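Long-range contacts in RctB replication initiator protein (Vibrio cholerae, PDB 5UBE), which initiates replication of the second chromosome of the cholera pathogen, probably by binding DNA through a helix-turn-helix domain: residues 17-22 against 110-115; 11-16 against 62-67. All coordinates share one frame; numbering follows the deposited sequence.

Interaction 1: residues 17-22 against 110-115; sequences DGHLFE and MLHRFI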
# COMPACT_ATOMS: atom_id res chain seq x y z
N ASP A 17 -3.05 3.41 -12.48
CA ASP A 17 -2.72 3.77 -11.10
C ASP A 17 -1.73 2.79 -10.49
O ASP A 17 -0.99 3.15 -9.57
CB ASP A 17 -3.99 3.86 -10.26
CG ASP A 17 -4.89 5.03 -10.68
OD1 ASP A 17 -5.53 4.93 -11.75
OD2 ASP A 17 -4.96 6.04 -9.94
N GLY A 18 -1.69 1.56 -10.99
CA GLY A 18 -0.82 0.54 -10.43
C GLY A 18 -1.45 -0.14 -9.23
O GLY A 18 -2.68 -0.15 -9.03
N HIS A 19 -0.59 -0.71 -8.40
CA HIS A 19 -1.06 -1.37 -7.20
C HIS A 19 -1.66 -0.35 -6.24
O HIS A 19 -1.31 0.83 -6.26
CB HIS A 19 0.08 -2.15 -6.53
CG HIS A 19 0.37 -3.46 -7.18
ND1 HIS A 19 1.43 -4.26 -6.80
CD2 HIS A 19 -0.26 -4.12 -8.18
CE1 HIS A 19 1.44 -5.36 -7.53
NE2 HIS A 19 0.43 -5.30 -8.38
N LEU A 20 -2.55 -0.84 -5.37
CA LEU A 20 -3.38 0.00 -4.51
C LEU A 20 -3.20 -0.35 -3.04
O LEU A 20 -3.04 -1.51 -2.68
CB LEU A 20 -4.85 -0.16 -4.87
CG LEU A 20 -5.28 0.28 -6.27
CD1 LEU A 20 -6.79 0.14 -6.43
CD2 LEU A 20 -4.85 1.70 -6.51
N PHE A 21 -3.26 0.68 -2.19
CA PHE A 21 -3.14 0.54 -0.75
C PHE A 21 -4.38 1.10 -0.07
O PHE A 21 -4.74 2.26 -0.29
CB PHE A 21 -1.91 1.27 -0.22
CG PHE A 21 -0.62 0.74 -0.76
CD1 PHE A 21 0.03 -0.30 -0.13
CD2 PHE A 21 -0.08 1.26 -1.93
CE1 PHE A 21 1.22 -0.80 -0.64
CE2 PHE A 21 1.10 0.76 -2.44
CZ PHE A 21 1.75 -0.25 -1.81
N GLU A 22 -5.01 0.30 0.77
CA GLU A 22 -6.17 0.76 1.52
C GLU A 22 -5.71 1.66 2.67
O GLU A 22 -4.90 1.24 3.51
CB GLU A 22 -6.97 -0.44 2.01
CG GLU A 22 -7.95 -0.17 3.11
CD GLU A 22 -8.37 -1.46 3.79
OE1 GLU A 22 -8.92 -2.35 3.10
OE2 GLU A 22 -8.12 -1.60 5.01
N MET A 110 -3.81 -5.19 -7.74
CA MET A 110 -3.63 -5.71 -6.38
C MET A 110 -4.01 -4.66 -5.34
O MET A 110 -3.52 -3.52 -5.39
CB MET A 110 -2.19 -6.15 -6.14
CG MET A 110 -1.98 -7.65 -6.21
SD MET A 110 -3.10 -8.59 -5.16
CE MET A 110 -2.62 -10.25 -5.63
N LEU A 111 -4.86 -5.04 -4.39
CA LEU A 111 -5.17 -4.21 -3.25
C LEU A 111 -4.41 -4.72 -2.03
O LEU A 111 -4.31 -5.92 -1.81
CB LEU A 111 -6.67 -4.20 -2.96
CG LEU A 111 -7.11 -3.28 -1.82
CD1 LEU A 111 -6.79 -1.83 -2.17
CD2 LEU A 111 -8.59 -3.46 -1.52
N HIS A 112 -3.86 -3.79 -1.25
CA HIS A 112 -3.02 -4.13 -0.11
C HIS A 112 -3.61 -3.48 1.12
O HIS A 112 -3.81 -2.26 1.14
CB HIS A 112 -1.57 -3.69 -0.34
CG HIS A 112 -0.96 -4.31 -1.55
ND1 HIS A 112 -0.06 -5.34 -1.48
CD2 HIS A 112 -1.20 -4.09 -2.86
CE1 HIS A 112 0.27 -5.71 -2.71
NE2 HIS A 112 -0.40 -4.97 -3.57
N ARG A 113 -3.87 -4.30 2.14
CA ARG A 113 -4.50 -3.87 3.37
C ARG A 113 -3.55 -4.14 4.52
O ARG A 113 -3.01 -5.24 4.63
CB ARG A 113 -5.83 -4.62 3.59
CG ARG A 113 -6.30 -4.69 5.04
CD ARG A 113 -7.59 -5.49 5.09
NE ARG A 113 -8.51 -5.04 4.04
CZ ARG A 113 -9.59 -5.71 3.65
NH1 ARG A 113 -9.91 -6.87 4.22
NH2 ARG A 113 -10.35 -5.21 2.69
N PHE A 114 -3.30 -3.12 5.34
CA PHE A 114 -2.44 -3.31 6.49
C PHE A 114 -3.03 -4.38 7.39
O PHE A 114 -4.25 -4.52 7.50
CB PHE A 114 -2.29 -1.99 7.26
CG PHE A 114 -1.33 -1.01 6.59
CD1 PHE A 114 0.05 -1.16 6.74
CD2 PHE A 114 -1.81 0.06 5.83
CE1 PHE A 114 0.92 -0.26 6.15
CE2 PHE A 114 -0.93 0.97 5.22
CZ PHE A 114 0.44 0.80 5.38
N ILE A 115 -2.15 -5.19 7.99
CA ILE A 115 -2.55 -6.27 8.88
C ILE A 115 -2.20 -5.85 10.30
O ILE A 115 -1.11 -5.35 10.57
CB ILE A 115 -1.85 -7.60 8.50
CG1 ILE A 115 -2.07 -7.91 7.02
CG2 ILE A 115 -2.42 -8.74 9.34
CD1 ILE A 115 -1.55 -9.26 6.59
O HOH W 1 -4.93 -0.86 5.15

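Interaction 2: residues 11-16 against 62-67; sequences LPRTHK and LVSTTE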
# COMPACT_ATOMS: atom_id res chain seq x y z
N LEU A 11 -13.97 4.60 -10.77
CA LEU A 11 -13.29 5.69 -11.45
C LEU A 11 -13.07 6.85 -10.47
O LEU A 11 -13.78 6.98 -9.48
CB LEU A 11 -14.11 6.16 -12.65
CG LEU A 11 -14.02 5.30 -13.92
CD1 LEU A 11 -12.56 4.99 -14.25
CD2 LEU A 11 -14.84 4.03 -13.84
N PRO A 12 -12.07 7.71 -10.74
CA PRO A 12 -11.19 7.79 -11.90
C PRO A 12 -10.02 6.78 -11.92
O PRO A 12 -9.24 6.81 -12.88
CB PRO A 12 -10.66 9.22 -11.83
CG PRO A 12 -10.61 9.50 -10.36
CD PRO A 12 -11.79 8.78 -9.76
N ARG A 13 -9.90 5.93 -10.90
CA ARG A 13 -8.84 4.93 -10.86
C ARG A 13 -8.93 4.01 -12.07
O ARG A 13 -10.03 3.65 -12.51
CB ARG A 13 -8.92 4.11 -9.58
CG ARG A 13 -8.90 4.93 -8.30
CD ARG A 13 -7.57 4.83 -7.60
NE ARG A 13 -7.57 5.51 -6.31
CZ ARG A 13 -6.62 6.35 -5.91
NH1 ARG A 13 -5.57 6.59 -6.70
NH2 ARG A 13 -6.69 6.92 -4.73
N THR A 14 -7.77 3.64 -12.62
CA THR A 14 -7.63 2.69 -13.73
C THR A 14 -6.38 1.85 -13.49
O THR A 14 -5.71 1.97 -12.46
CB THR A 14 -7.50 3.39 -15.10
OG1 THR A 14 -6.20 4.00 -15.20
CG2 THR A 14 -8.58 4.44 -15.30
N HIS A 15 -6.05 1.01 -14.48
CA HIS A 15 -4.85 0.17 -14.36
C HIS A 15 -3.60 1.02 -14.25
O HIS A 15 -2.64 0.63 -13.57
CB HIS A 15 -4.73 -0.77 -15.56
CG HIS A 15 -5.78 -1.84 -15.62
ND1 HIS A 15 -5.57 -3.12 -15.15
CD2 HIS A 15 -7.04 -1.82 -16.10
CE1 HIS A 15 -6.66 -3.84 -15.33
NE2 HIS A 15 -7.57 -3.07 -15.91
N LYS A 16 -3.59 2.18 -14.91
CA LYS A 16 -2.47 3.11 -14.85
C LYS A 16 -2.12 3.52 -13.42
O LYS A 16 -0.97 3.92 -13.16
CB LYS A 16 -2.81 4.35 -15.70
CG LYS A 16 -1.65 5.30 -15.98
CD LYS A 16 -2.11 6.53 -16.73
CE LYS A 16 -1.07 7.64 -16.70
NZ LYS A 16 -1.58 8.91 -17.33
N LEU A 62 -8.09 4.98 -0.82
CA LEU A 62 -6.98 4.29 -1.47
C LEU A 62 -5.83 5.25 -1.72
O LEU A 62 -6.02 6.47 -1.76
CB LEU A 62 -7.41 3.66 -2.80
CG LEU A 62 -8.72 2.87 -2.83
CD1 LEU A 62 -9.24 2.76 -4.24
CD2 LEU A 62 -8.52 1.49 -2.20
N VAL A 63 -4.65 4.66 -1.88
CA VAL A 63 -3.43 5.32 -2.35
C VAL A 63 -2.80 4.39 -3.39
O VAL A 63 -2.69 3.19 -3.16
CB VAL A 63 -2.43 5.59 -1.21
CG1 VAL A 63 -1.10 6.08 -1.77
CG2 VAL A 63 -3.00 6.60 -0.23
N SER A 64 -2.41 4.93 -4.54
CA SER A 64 -1.86 4.06 -5.57
C SER A 64 -0.34 4.18 -5.59
O SER A 64 0.23 5.13 -5.05
CB SER A 64 -2.45 4.41 -6.94
OG SER A 64 -2.10 5.72 -7.31
N THR A 65 0.33 3.18 -6.18
CA THR A 65 1.77 3.31 -6.40
C THR A 65 2.10 4.52 -7.28
O THR A 65 3.14 5.16 -7.09
CB THR A 65 2.35 2.01 -6.99
OG1 THR A 65 1.62 1.63 -8.16
CG2 THR A 65 2.25 0.91 -6.00
N THR A 66 1.20 4.88 -8.20
CA THR A 66 1.44 6.08 -9.01
C THR A 66 1.49 7.32 -8.13
O THR A 66 2.38 8.16 -8.28
CB THR A 66 0.37 6.22 -10.10
OG1 THR A 66 0.60 5.23 -11.11
CG2 THR A 66 0.42 7.62 -10.75
N GLU A 67 0.56 7.44 -7.19
CA GLU A 67 0.57 8.57 -6.27
C GLU A 67 1.80 8.52 -5.37
O GLU A 67 2.31 9.58 -4.97
CB GLU A 67 -0.73 8.58 -5.44
CG GLU A 67 -1.99 8.75 -6.30
CD GLU A 67 -3.31 8.69 -5.51
OE1 GLU A 67 -3.42 7.85 -4.59
OE2 GLU A 67 -4.23 9.47 -5.81

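Interaction 1: residues 17-22 against 110-115
One face of the His19 ring carries Met110, whose CB lies 3.6 Å from the ring centroid and 19° off the ring normal, a CH-pi contact. The His112 ring presents its edge to the Leu20 carbonyl, CD2 approaching O to 3.2 Å, and the Phe114 ring likewise turns its edge to the Glu22 carbonyl. These groups sit on two parallel neighbours, strands 20-22 and 108-114, of the mixed sheet in this helix-turn-helix domain. The His112 ring also meets those of His19 and Phe21 obliquely, its plane at 42° and 35° to theirs, completing an aromatic cluster; Leu85 of helix 78-91 touches all three. On the reverse face, Leu20 CB packs on Leu111 CD1. Parallel pairing follows from Leu20 bonding through N to Met110 O and through O to His112 N, while Glu22 N reaches His112 O over 2.9 Å. A water bridges Glu22 O and Phe114 N and donates a longer bond to Glu22 OE2. At the strand ends a salt bridge closes the contact: Arg113, bent at chi3, brings NE to the syn side of Glu22 OE1 at 2.9 Å, somewhat out of the carboxylate plane, and NH2 adds a weak bond to the same oxygen.

Interaction 2: residues 11-16 against 62-67
Arg13 and Leu62 meet across the contact between the loop 11-16 and residues 62-67, and Arg13 has by far the largest surface buried here. Its chain bends at chi2 (-106°), and the side chain crosses that of Leu62 at a slant, NE lying 3.8 Å from Leu62 CD1. Beyond that van der Waals contact the guanidinium meets Glu67 by its edge. The guanidinium and carboxylate planes are nearly perpendicular, so the two groups do not form the flat, two-pronged pair of a coplanar salt bridge. Instead both NH1 and NH2 give weak hydrogen bonds to Glu67 OE1, at 3.3 Å from NH1, with Glu67 OE2 equally near NH1. Each charge has a stronger partner outside the contact: Arg13 NE pairs with Asp60, and Glu67 OE2 with Arg54. The result is a chain of alternating charges in which Arg13 and Glu67 are the middle members.

The second point of attachment lies at Thr66. With OG1 beside its own backbone N (chi1 -73°), the hydroxyl donates to Lys16 O over 2.9 Å, in the carbonyl plane and on a lone pair. OG1 is also hydrogen-bonded to Arg78 NH2, which ties the turn at Lys16 to helix 78-91.

The Glu67 carboxylate that Arg13 meets from the N-terminal loop has a further task, OE1 accepting from Ser64 N at 3.1 Å and 156°, on the anti side and well out of the carboxylate plane. Ser64 returns the bond, its OG accepting from Glu67 N over 3.2 Å. This reciprocal pair is a capping box, with Ser64 as N-cap of helix 65-71.

The centre of interaction 1 lies about 4 Å from the centre of the chain, that of interaction 2 about 11 Å; the first also buries more surface, 516 Å² against 240 Å². Both are partly buried and reach the same mixed sheet, where strand 20-22 has 108-114 on one side and 62-64 on the other. Interaction 1 rests on main-chain pairing and an aromatic cluster, with its ion pair at one end; interaction 2 has no strand pairing between its segments and relies on charged and hydroxyl side chains around a helix start. They touch directly through probable hydrogen bonds: Phe21 N to Val63 O at 2.7 Å, and Thr65 N to His19 O at 2.9 Å.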